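Local coordinates for Mll8374 protein (Mesorhizobium loti, PDB 3B5E) that probably hydrolyses carboxylic esters, as a serine carboxylesterase of the alpha/beta-hydrolase fold, at residues A[32-43]-A[57-68]; A[14-22]-A[95-106]. One frame throughout, in Å; residues are numbered along the deposited sequence. Where two conformers were deposited one is given.

Contact 1 of 2, residues A[32-43]-A[57-68]; sequences CLFLLHGSGVDE and ATLVAARGRIPQ. With EDO (1,2-ethanediol), chain K; SO4 (sulfate ion), chain C.
Leu33 N donates to Thr58 O at 2.8 Å and Leu33 O accepts from Val60 N, the first rungs of a ladder that joins strand 32-36 to strand 58-62 in parallel register. Leu35 repeats the pattern, its N giving a nearly straight bond (172°) to Val60 O and its O taking a longer one, 3.3 Å, from Ala62 N. Where the strands part, a water donates to Ala62 O and, weakly, to Leu35 O.

Apolar contacts follow the two faces of the sheet. On one, Val60 lies alongside Phe34 and sets its CB over the ring face, 4.2 Å from the centroid, a CH-pi contact offset toward the rim; Phe115 stacks with the same ring. On the other, Leu33 CB meets Leu59 CD2 at 3.8 Å, and helix 47-53 covers Leu35, Leu59 and Ala61. Together with that helix the strands make a beta-alpha-beta crossover in the central sheet of the alpha/beta-hydrolase fold.

Polar side chains take over beyond the strand ends. The His37 ring is held at both nitrogens: ND1 donates to Gly38 O at 2.7 Å, almost in the ring plane, while NE2 accepts from Gly64 N at 3.1 Å, which fixes the ring's rotation. Arg63 grips Glu43 side-on, NE (2.8 Å) and NH2 both reaching the single oxygen OE1 from the same face of the carboxylate; the guanidinium plane is turned 39° against it. A bend at chi2 (-69°) helps turn the Glu43 carboxylate toward the guanidinium. With an alanine here instead of Arg63, Glu43 OE1 would probably lose both these donors and the carboxylate would be freer to turn. Farther along, Ser39 OG donates to a sulfate oxygen, O2, at 2.7 Å, and Arg73 binds the same ion.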
loop_
_atom_site.group_PDB
_atom_site.type_symbol
_atom_site.label_atom_id
_atom_site.label_comp_id
_atom_site.label_asym_id
_atom_site.label_seq_id
_atom_site.Cartn_x
_atom_site.Cartn_y
_atom_site.Cartn_z
ATOM N N CYS A 32 10.580 2.865 8.034
ATOM C CA CYS A 32 10.137 3.506 6.824
ATOM C C CYS A 32 8.693 3.075 6.547
ATOM O O CYS A 32 8.288 1.984 6.941
ATOM C CB CYS A 32 11.049 3.083 5.684
ATOM S SG CYS A 32 10.669 3.842 4.122
ATOM N N LEU A 33 7.919 3.960 5.924
ATOM C CA LEU A 33 6.622 3.624 5.345
ATOM C C LEU A 33 6.607 4.075 3.890
ATOM O O LEU A 33 6.854 5.262 3.585
ATOM C CB LEU A 33 5.459 4.318 6.062
ATOM C CG LEU A 33 4.866 3.776 7.369
ATOM C CD1 LEU A 33 5.917 3.625 8.437
ATOM C CD2 LEU A 33 3.768 4.732 7.856
ATOM N N PHE A 34 6.304 3.135 3.000
ATOM C CA PHE A 34 5.912 3.440 1.628
ATOM C C PHE A 34 4.405 3.645 1.607
ATOM O O PHE A 34 3.663 2.805 2.132
ATOM C CB PHE A 34 6.259 2.299 0.671
ATOM C CG PHE A 34 7.711 2.196 0.336
ATOM C CD1 PHE A 34 8.611 1.650 1.238
ATOM C CD2 PHE A 34 8.170 2.612 -0.898
ATOM C CE1 PHE A 34 9.969 1.536 0.915
ATOM C CE2 PHE A 34 9.518 2.492 -1.227
ATOM C CZ PHE A 34 10.412 1.943 -0.326
ATOM N N LEU A 35 3.974 4.783 1.076
ATOM C CA LEU A 35 2.577 5.191 1.034
ATOM C C LEU A 35 2.081 5.180 -0.407
ATOM O O LEU A 35 2.711 5.777 -1.292
ATOM C CB LEU A 35 2.406 6.586 1.632
ATOM C CG LEU A 35 3.061 6.917 2.964
ATOM C CD1 LEU A 35 2.721 8.395 3.297
ATOM C CD2 LEU A 35 2.586 6.003 4.038
ATOM N N LEU A 36 0.955 4.480 -0.644
ATOM C CA LEU A 36 0.308 4.409 -1.957
ATOM C C LEU A 36 -1.149 4.827 -1.853
ATOM O O LEU A 36 -2.004 4.079 -1.349
ATOM C CB LEU A 36 0.416 3.008 -2.562
ATOM C CG LEU A 36 1.812 2.460 -2.903
ATOM C CD1 LEU A 36 2.512 1.873 -1.638
ATOM C CD2 LEU A 36 1.830 1.439 -4.056
ATOM N N HIS A 37 -1.402 6.012 -2.371
ATOM C CA HIS A 37 -2.685 6.697 -2.348
ATOM C C HIS A 37 -3.832 5.985 -3.090
ATOM O O HIS A 37 -3.613 5.141 -3.939
ATOM C CB HIS A 37 -2.470 8.127 -2.911
ATOM C CG HIS A 37 -2.045 8.163 -4.353
ATOM N ND1 HIS A 37 -2.925 7.946 -5.395
ATOM C CD2 HIS A 37 -0.827 8.345 -4.928
ATOM C CE1 HIS A 37 -2.267 7.990 -6.542
ATOM N NE2 HIS A 37 -0.993 8.243 -6.290
ATOM N N GLY A 38 -5.064 6.398 -2.778
ATOM C CA GLY A 38 -6.234 5.977 -3.521
ATOM C C GLY A 38 -6.298 6.616 -4.897
ATOM O O GLY A 38 -5.602 7.598 -5.188
ATOM N N SER A 39 -7.149 6.062 -5.737
ATOM C CA SER A 39 -7.293 6.553 -7.117
ATOM C C SER A 39 -7.921 7.941 -7.146
ATOM O O SER A 39 -8.787 8.258 -6.313
ATOM C CB SER A 39 -8.107 5.592 -7.956
ATOM O OG SER A 39 -9.484 5.736 -7.692
ATOM N N GLY A 40 -7.463 8.762 -8.089
ATOM C CA GLY A 40 -8.013 10.083 -8.288
ATOM C C GLY A 40 -7.408 11.187 -7.468
ATOM O O GLY A 40 -7.820 12.320 -7.605
ATOM N N VAL A 41 -6.395 10.869 -6.663
ATOM C CA VAL A 41 -5.722 11.848 -5.786
ATOM C C VAL A 41 -4.207 11.702 -5.972
ATOM O O VAL A 41 -3.767 11.001 -6.883
ATOM C CB VAL A 41 -6.191 11.671 -4.305
ATOM C CG1 VAL A 41 -7.690 11.968 -4.212
ATOM C CG2 VAL A 41 -5.891 10.258 -3.797
ATOM N N ASP A 42 -3.411 12.344 -5.127
ATOM C CA ASP A 42 -1.958 12.269 -5.284
ATOM C C ASP A 42 -1.229 11.809 -4.014
ATOM O O ASP A 42 -1.842 11.418 -3.012
ATOM C CB ASP A 42 -1.425 13.618 -5.826
ATOM C CG ASP A 42 -1.477 14.743 -4.801
ATOM O OD1 ASP A 42 -1.572 14.503 -3.589
ATOM O OD2 ASP A 42 -1.413 15.901 -5.227
ATOM N N GLU A 43 0.099 11.855 -4.088
ATOM C CA GLU A 43 0.987 11.355 -3.051
ATOM C C GLU A 43 0.962 12.133 -1.739
ATOM O O GLU A 43 1.508 11.676 -0.753
ATOM C CB GLU A 43 2.418 11.322 -3.597
ATOM C CG GLU A 43 3.150 12.648 -3.613
ATOM C CD GLU A 43 2.613 13.679 -4.610
ATOM O OE1 GLU A 43 1.919 13.304 -5.572
ATOM O OE2 GLU A 43 2.914 14.886 -4.431
ATOM N N ALA A 57 8.997 8.199 11.368
ATOM C CA ALA A 57 9.360 7.329 10.268
ATOM C C ALA A 57 9.704 8.130 9.010
ATOM O O ALA A 57 9.167 9.210 8.764
ATOM C CB ALA A 57 8.202 6.302 9.942
ATOM N N THR A 58 10.637 7.584 8.241
ATOM C CA THR A 58 10.864 8.035 6.884
ATOM C C THR A 58 9.675 7.583 6.032
ATOM O O THR A 58 9.316 6.391 6.008
ATOM C CB THR A 58 12.170 7.460 6.332
ATOM O OG1 THR A 58 13.243 7.855 7.190
ATOM C CG2 THR A 58 12.414 7.975 4.923
ATOM N N LEU A 59 9.081 8.548 5.337
ATOM C CA LEU A 59 7.959 8.319 4.471
ATOM C C LEU A 59 8.397 8.463 3.014
ATOM O O LEU A 59 8.993 9.481 2.633
ATOM C CB LEU A 59 6.830 9.312 4.777
ATOM C CG LEU A 59 6.387 9.413 6.238
ATOM C CD1 LEU A 59 5.237 10.404 6.315
ATOM C CD2 LEU A 59 5.995 8.040 6.864
ATOM N N VAL A 60 8.115 7.427 2.218
ATOM C CA VAL A 60 8.186 7.494 0.743
ATOM C C VAL A 60 6.754 7.621 0.248
ATOM O O VAL A 60 6.006 6.636 0.186
ATOM C CB VAL A 60 8.889 6.279 0.083
ATOM C CG1 VAL A 60 8.931 6.417 -1.465
ATOM C CG2 VAL A 60 10.302 6.063 0.631
ATOM N N ALA A 61 6.368 8.846 -0.084
ATOM C CA ALA A 61 5.023 9.133 -0.559
ATOM C C ALA A 61 5.075 9.109 -2.093
ATOM O O ALA A 61 5.430 10.102 -2.720
ATOM C CB ALA A 61 4.566 10.461 -0.041
ATOM N N ALA A 62 4.705 7.956 -2.665
ATOM C CA ALA A 62 4.821 7.687 -4.091
ATOM C C ALA A 62 3.552 8.083 -4.853
ATOM O O ALA A 62 2.428 8.030 -4.320
ATOM C CB ALA A 62 5.142 6.237 -4.315
ATOM N N ARG A 63 3.736 8.433 -6.116
ATOM C CA ARG A 63 2.619 8.826 -6.997
ATOM C C ARG A 63 2.414 7.808 -8.105
ATOM O O ARG A 63 3.368 7.395 -8.749
ATOM C CB ARG A 63 2.891 10.196 -7.612
ATOM C CG ARG A 63 1.743 10.766 -8.482
ATOM C CD ARG A 63 2.117 12.009 -9.222
ATOM N NE ARG A 63 2.151 13.155 -8.310
ATOM C CZ ARG A 63 2.256 14.422 -8.686
ATOM N NH1 ARG A 63 2.383 14.750 -9.958
ATOM N NH2 ARG A 63 2.233 15.371 -7.771
ATOM N N GLY A 64 1.155 7.434 -8.332
ATOM C CA GLY A 64 0.781 6.586 -9.468
ATOM C C GLY A 64 1.126 7.202 -10.818
ATOM O O GLY A 64 1.239 8.418 -10.971
ATOM N N ARG A 65 1.335 6.351 -11.812
ATOM C CA ARG A 65 1.802 6.822 -13.118
ATOM C C ARG A 65 0.699 7.081 -14.133
ATOM O O ARG A 65 0.971 7.577 -15.221
ATOM C CB ARG A 65 2.802 5.843 -13.685
ATOM C CG ARG A 65 3.952 5.647 -12.751
ATOM C CD ARG A 65 5.157 5.092 -13.435
ATOM N NE ARG A 65 4.896 3.857 -14.168
ATOM C CZ ARG A 65 5.841 3.121 -14.749
ATOM N NH1 ARG A 65 7.116 3.481 -14.693
ATOM N NH2 ARG A 65 5.511 2.016 -15.395
ATOM N N ILE A 66 -0.537 6.791 -13.762
ATOM C CA ILE A 66 -1.687 6.949 -14.645
ATOM C C ILE A 66 -2.549 8.110 -14.158
ATOM O O ILE A 66 -3.032 8.075 -13.031
ATOM C CB ILE A 66 -2.512 5.643 -14.662
ATOM C CG1 ILE A 66 -1.662 4.505 -15.224
ATOM C CG2 ILE A 66 -3.786 5.795 -15.487
ATOM C CD1 ILE A 66 -2.240 3.178 -14.993
ATOM N N PRO A 67 -2.741 9.145 -14.999
ATOM C CA PRO A 67 -3.624 10.234 -14.616
ATOM C C PRO A 67 -5.082 9.789 -14.451
ATOM O O PRO A 67 -5.573 8.915 -15.160
ATOM C CB PRO A 67 -3.495 11.226 -15.785
ATOM C CG PRO A 67 -2.199 10.893 -16.424
ATOM C CD PRO A 67 -2.137 9.394 -16.320
ATOM N N GLN A 68 -5.742 10.380 -13.475
ATOM C CA GLN A 68 -7.172 10.204 -13.276
ATOM C C GLN A 68 -7.685 11.534 -12.771
ATOM O O GLN A 68 -7.474 11.910 -11.608
ATOM C CB GLN A 68 -7.496 9.129 -12.280
ATOM C CG GLN A 68 -8.992 9.108 -11.997
ATOM C CD GLN A 68 -9.397 7.913 -11.233
ATOM O OE1 GLN A 68 -8.826 6.852 -11.425
ATOM N NE2 GLN A 68 -10.386 8.063 -10.335
HETATM C C1 EDO K . 2.755 18.132 -10.999
HETATM O O1 EDO K . 2.469 18.225 -9.599
HETATM C C2 EDO K . 1.469 18.360 -11.784
HETATM O O2 EDO K . 0.890 17.112 -12.193
HETATM S S SO4 C . -10.483 2.077 -8.020
HETATM O O1 SO4 C . -9.295 1.271 -8.154
HETATM O O2 SO4 C . -10.395 3.367 -8.676
HETATM O O3 SO4 C . -10.686 2.416 -6.669
HETATM O O4 SO4 C . -11.610 1.379 -8.624
HETATM O O HOH W 1 1.018 7.824 -2.108
#

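Contact 2 of 2, residues A[14-22]-A[95-106]; sequences TDLAFPYRL and FAAFTNEAAKRH
Tyr20 OH and His106 NE2 lie 2.6 Å apart in a short hydrogen bond that either could donate. The hydroxyl also accepts from Arg105 NH1 at 3.2 Å, so two side chains from the end of helix 85-106 grip one oxygen. Arg105 in turn holds Asp15 end-on: NH1 donates to OD1 and NH2 to OD2, both at 3.0 Å, each meeting the carboxylate from above its plane. The bend at chi3 (-83°) turns the guanidinium along Leu16, whose CD2 packs over one face. A weak bond, resting on one of two modelled conformers of Glu101, runs from Ala17 N to Glu101 OE1. Leu22 CD2 sits over a face of the His106 imidazole, while Arg105 CG covers the other.

Deeper in, the phenylalanine rings pack through apolar contacts. Phe95 turns its edge to the face of Phe18, the planes 87° apart, and Phe98 points its edge, offset, at Tyr20. Phe18 CB lies 4.0 Å from the Phe98 centroid, over the face opposite Ala102 CB.

The chemistry is thus graded, from an apolar aromatic core to a charged outer edge where Arg105, shared between Asp15 and Tyr20, ties the N-terminal segment to the helix and probably stabilises the carboxylate's negative charge.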
loop_
_atom_site.group_PDB
_atom_site.type_symbol
_atom_site.label_atom_id
_atom_site.label_comp_id
_atom_site.label_asym_id
_atom_site.label_seq_id
_atom_site.Cartn_x
_atom_site.Cartn_y
_atom_site.Cartn_z
ATOM N N THR A 14 11.494 13.363 -9.296
ATOM C CA THR A 14 10.955 12.812 -10.524
ATOM C C THR A 14 11.957 12.040 -11.395
ATOM O O THR A 14 11.633 11.682 -12.513
ATOM C CB THR A 14 10.294 13.936 -11.376
ATOM O OG1 THR A 14 11.272 14.921 -11.696
ATOM C CG2 THR A 14 9.150 14.597 -10.611
ATOM N N ASP A 15 13.152 11.757 -10.893
ATOM C CA ASP A 15 14.125 11.040 -11.717
ATOM C C ASP A 15 14.130 9.520 -11.557
ATOM O O ASP A 15 14.873 8.842 -12.271
ATOM C CB ASP A 15 15.527 11.584 -11.516
ATOM C CG ASP A 15 15.905 11.681 -10.083
ATOM O OD1 ASP A 15 15.017 11.501 -9.222
ATOM O OD2 ASP A 15 17.082 11.994 -9.819
ATOM N N LEU A 16 13.304 8.970 -10.664
ATOM C CA LEU A 16 13.120 7.517 -10.594
ATOM C C LEU A 16 11.831 7.144 -11.348
ATOM O O LEU A 16 11.163 8.007 -11.893
ATOM C CB LEU A 16 13.119 7.034 -9.128
ATOM C CG LEU A 16 14.389 7.314 -8.324
ATOM C CD1 LEU A 16 14.346 6.688 -6.912
ATOM C CD2 LEU A 16 15.608 6.841 -9.093
ATOM N N ALA A 17 11.491 5.866 -11.384
ATOM C CA ALA A 17 10.381 5.380 -12.220
ATOM C C ALA A 17 9.021 5.952 -11.820
ATOM O O ALA A 17 8.159 6.119 -12.669
ATOM C CB ALA A 17 10.344 3.847 -12.208
ATOM N N PHE A 18 8.842 6.237 -10.525
ATOM C CA PHE A 18 7.613 6.826 -9.985
ATOM C C PHE A 18 7.947 8.148 -9.331
ATOM O O PHE A 18 8.956 8.242 -8.648
ATOM C CB PHE A 18 6.970 5.889 -8.926
ATOM C CG PHE A 18 6.331 4.670 -9.515
ATOM C CD1 PHE A 18 7.114 3.659 -10.067
ATOM C CD2 PHE A 18 4.953 4.539 -9.557
ATOM C CE1 PHE A 18 6.514 2.540 -10.630
ATOM C CE2 PHE A 18 4.365 3.421 -10.102
ATOM C CZ PHE A 18 5.143 2.438 -10.658
ATOM N N PRO A 19 7.103 9.179 -9.526
ATOM C CA PRO A 19 7.366 10.381 -8.735
ATOM C C PRO A 19 7.105 10.121 -7.244
ATOM O O PRO A 19 6.263 9.295 -6.900
ATOM C CB PRO A 19 6.385 11.417 -9.292
ATOM C CG PRO A 19 5.807 10.817 -10.502
ATOM C CD PRO A 19 5.918 9.344 -10.377
ATOM N N TYR A 20 7.862 10.788 -6.384
ATOM C CA TYR A 20 7.727 10.616 -4.940
ATOM C C TYR A 20 8.261 11.779 -4.154
ATOM O O TYR A 20 9.101 12.534 -4.638
ATOM C CB TYR A 20 8.360 9.302 -4.443
ATOM C CG TYR A 20 9.862 9.301 -4.497
ATOM C CD1 TYR A 20 10.537 9.196 -5.715
ATOM C CD2 TYR A 20 10.604 9.473 -3.335
ATOM C CE1 TYR A 20 11.936 9.226 -5.767
ATOM C CE2 TYR A 20 11.980 9.509 -3.364
ATOM C CZ TYR A 20 12.650 9.392 -4.569
ATOM O OH TYR A 20 14.035 9.444 -4.539
ATOM N N ARG A 21 7.772 11.895 -2.920
ATOM C CA ARG A 21 8.314 12.809 -1.937
ATOM C C ARG A 21 8.900 11.960 -0.799
ATOM O O ARG A 21 8.348 10.890 -0.448
ATOM C CB ARG A 21 7.219 13.699 -1.375
ATOM C CG ARG A 21 6.601 14.607 -2.383
ATOM C CD ARG A 21 5.470 15.373 -1.732
ATOM N NE ARG A 21 4.755 16.174 -2.727
ATOM C CZ ARG A 21 5.061 17.414 -3.104
ATOM N NH1 ARG A 21 6.066 18.094 -2.569
ATOM N NH2 ARG A 21 4.326 17.995 -4.034
ATOM N N LEU A 22 9.982 12.467 -0.214
ATOM C CA LEU A 22 10.680 11.815 0.895
ATOM C C LEU A 22 10.570 12.699 2.127
ATOM O O LEU A 22 11.153 13.796 2.149
ATOM C CB LEU A 22 12.163 11.572 0.574
ATOM C CG LEU A 22 12.933 10.663 1.560
ATOM C CD1 LEU A 22 12.442 9.169 1.515
ATOM C CD2 LEU A 22 14.417 10.747 1.336
ATOM N N PHE A 95 6.992 -0.791 -10.085
ATOM C CA PHE A 95 7.073 -0.378 -8.679
ATOM C C PHE A 95 8.088 -1.184 -7.841
ATOM O O PHE A 95 8.771 -0.611 -6.965
ATOM C CB PHE A 95 5.702 -0.387 -8.034
ATOM C CG PHE A 95 5.661 0.342 -6.723
ATOM C CD1 PHE A 95 5.555 1.731 -6.690
ATOM C CD2 PHE A 95 5.780 -0.359 -5.529
ATOM C CE1 PHE A 95 5.527 2.416 -5.480
ATOM C CE2 PHE A 95 5.752 0.308 -4.311
ATOM C CZ PHE A 95 5.643 1.704 -4.288
ATOM N N ALA A 96 8.168 -2.483 -8.123
ATOM C CA ALA A 96 9.126 -3.387 -7.505
ATOM C C ALA A 96 10.551 -2.856 -7.730
ATOM O O ALA A 96 11.320 -2.673 -6.766
ATOM C CB ALA A 96 8.962 -4.812 -8.069
ATOM N N ALA A 97 10.858 -2.555 -8.997
ATOM C CA ALA A 97 12.159 -1.975 -9.386
ATOM C C ALA A 97 12.385 -0.641 -8.661
ATOM O O ALA A 97 13.455 -0.414 -8.100
ATOM C CB ALA A 97 12.232 -1.793 -10.884
ATOM N N PHE A 98 11.353 0.204 -8.644
ATOM C CA PHE A 98 11.388 1.489 -7.954
ATOM C C PHE A 98 11.710 1.371 -6.458
ATOM O O PHE A 98 12.505 2.175 -5.913
ATOM C CB PHE A 98 10.048 2.228 -8.157
ATOM C CG PHE A 98 9.865 3.420 -7.246
ATOM C CD1 PHE A 98 10.545 4.602 -7.509
ATOM C CD2 PHE A 98 9.044 3.349 -6.129
ATOM C CE1 PHE A 98 10.412 5.697 -6.682
ATOM C CE2 PHE A 98 8.893 4.439 -5.281
ATOM C CZ PHE A 98 9.579 5.635 -5.563
ATOM N N THR A 99 11.120 0.378 -5.779
ATOM C CA THR A 99 11.353 0.208 -4.334
ATOM C C THR A 99 12.827 0.008 -4.090
ATOM O O THR A 99 13.398 0.616 -3.203
ATOM C CB THR A 99 10.554 -0.969 -3.653
ATOM O OG1 THR A 99 11.014 -2.247 -4.112
ATOM C CG2 THR A 99 9.091 -0.828 -3.895
ATOM N N ASN A 100 13.438 -0.836 -4.907
ATOM C CA ASN A 100 14.844 -1.116 -4.787
ATOM C C ASN A 100 15.733 0.128 -5.064
ATOM O O ASN A 100 16.668 0.404 -4.301
ATOM C CB ASN A 100 15.171 -2.362 -5.629
ATOM C CG ASN A 100 14.427 -3.641 -5.092
ATOM O OD1 ASN A 100 14.183 -3.788 -3.866
ATOM N ND2 ASN A 100 14.028 -4.531 -6.009
ATOM N N GLU A 101 15.409 0.854 -6.142
ATOM C CA GLU A 101 16.056 2.129 -6.498
ATOM C C GLU A 101 15.971 3.096 -5.333
ATOM O O GLU A 101 16.980 3.624 -4.884
ATOM C CB GLU A 101 15.362 2.836 -7.674
ATOM C CG GLU A 101 15.408 2.200 -9.033
ATOM C CD GLU A 101 14.842 3.142 -10.112
ATOM O OE1 GLU A 101 13.633 3.546 -10.052
ATOM O OE2 GLU A 101 15.627 3.474 -11.024
ATOM N N ALA A 102 14.741 3.341 -4.882
ATOM C CA ALA A 102 14.483 4.280 -3.784
ATOM C C ALA A 102 15.213 3.849 -2.501
ATOM O O ALA A 102 15.793 4.679 -1.788
ATOM C CB ALA A 102 12.969 4.441 -3.535
ATOM N N ALA A 103 15.202 2.551 -2.197
ATOM C CA ALA A 103 15.913 2.051 -1.006
ATOM C C ALA A 103 17.432 2.275 -1.079
ATOM O O ALA A 103 18.083 2.712 -0.103
ATOM C CB ALA A 103 15.578 0.563 -0.778
ATOM N N LYS A 104 18.012 1.998 -2.240
ATOM C CA LYS A 104 19.443 2.214 -2.454
ATOM C C LYS A 104 19.802 3.706 -2.326
ATOM O O LYS A 104 20.790 4.094 -1.681
ATOM C CB LYS A 104 19.880 1.698 -3.843
ATOM C CG LYS A 104 20.179 0.210 -3.922
ATOM N N ARG A 105 18.996 4.545 -2.958
ATOM C CA ARG A 105 19.269 5.956 -3.003
ATOM C C ARG A 105 19.243 6.628 -1.608
ATOM O O ARG A 105 20.057 7.522 -1.319
ATOM C CB ARG A 105 18.275 6.646 -3.933
ATOM C CG ARG A 105 18.358 8.131 -3.823
ATOM C CD ARG A 105 17.428 8.774 -4.761
ATOM N NE ARG A 105 17.984 8.894 -6.097
ATOM C CZ ARG A 105 17.352 9.526 -7.084
ATOM N NH1 ARG A 105 16.143 10.087 -6.875
ATOM N NH2 ARG A 105 17.924 9.593 -8.272
ATOM N N HIS A 106 18.302 6.213 -0.767
ATOM C CA HIS A 106 18.065 6.868 0.519
ATOM C C HIS A 106 18.448 6.013 1.735
ATOM O O HIS A 106 18.187 6.385 2.880
ATOM C CB HIS A 106 16.614 7.304 0.584
ATOM C CG HIS A 106 16.215 8.230 -0.527
ATOM N ND1 HIS A 106 16.707 9.518 -0.642
ATOM C CD2 HIS A 106 15.365 8.059 -1.566
ATOM C CE1 HIS A 106 16.163 10.096 -1.701
ATOM N NE2 HIS A 106 15.351 9.230 -2.280
#

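The centres of the two contacts lie about 12 Å apart, and along the chain contact 1 is nested inside the long loop closed by contact 2. Both reach the same seven-stranded mixed sheet: strand 20-23 is its outermost, antiparallel strand and borders strand 58-62, which in turn pairs with strand 32-36. Helix 47-53 covers one face of these strands and helix 85-106 the other. The contacts also touch directly, through the Arg21 to Glu43 salt bridge and a probable hydrogen bond from Arg63 N to Pro19 O. The N-terminal edge of the hydrolase sheet is therefore joined both to its neighbouring strand and to the helix packed against it.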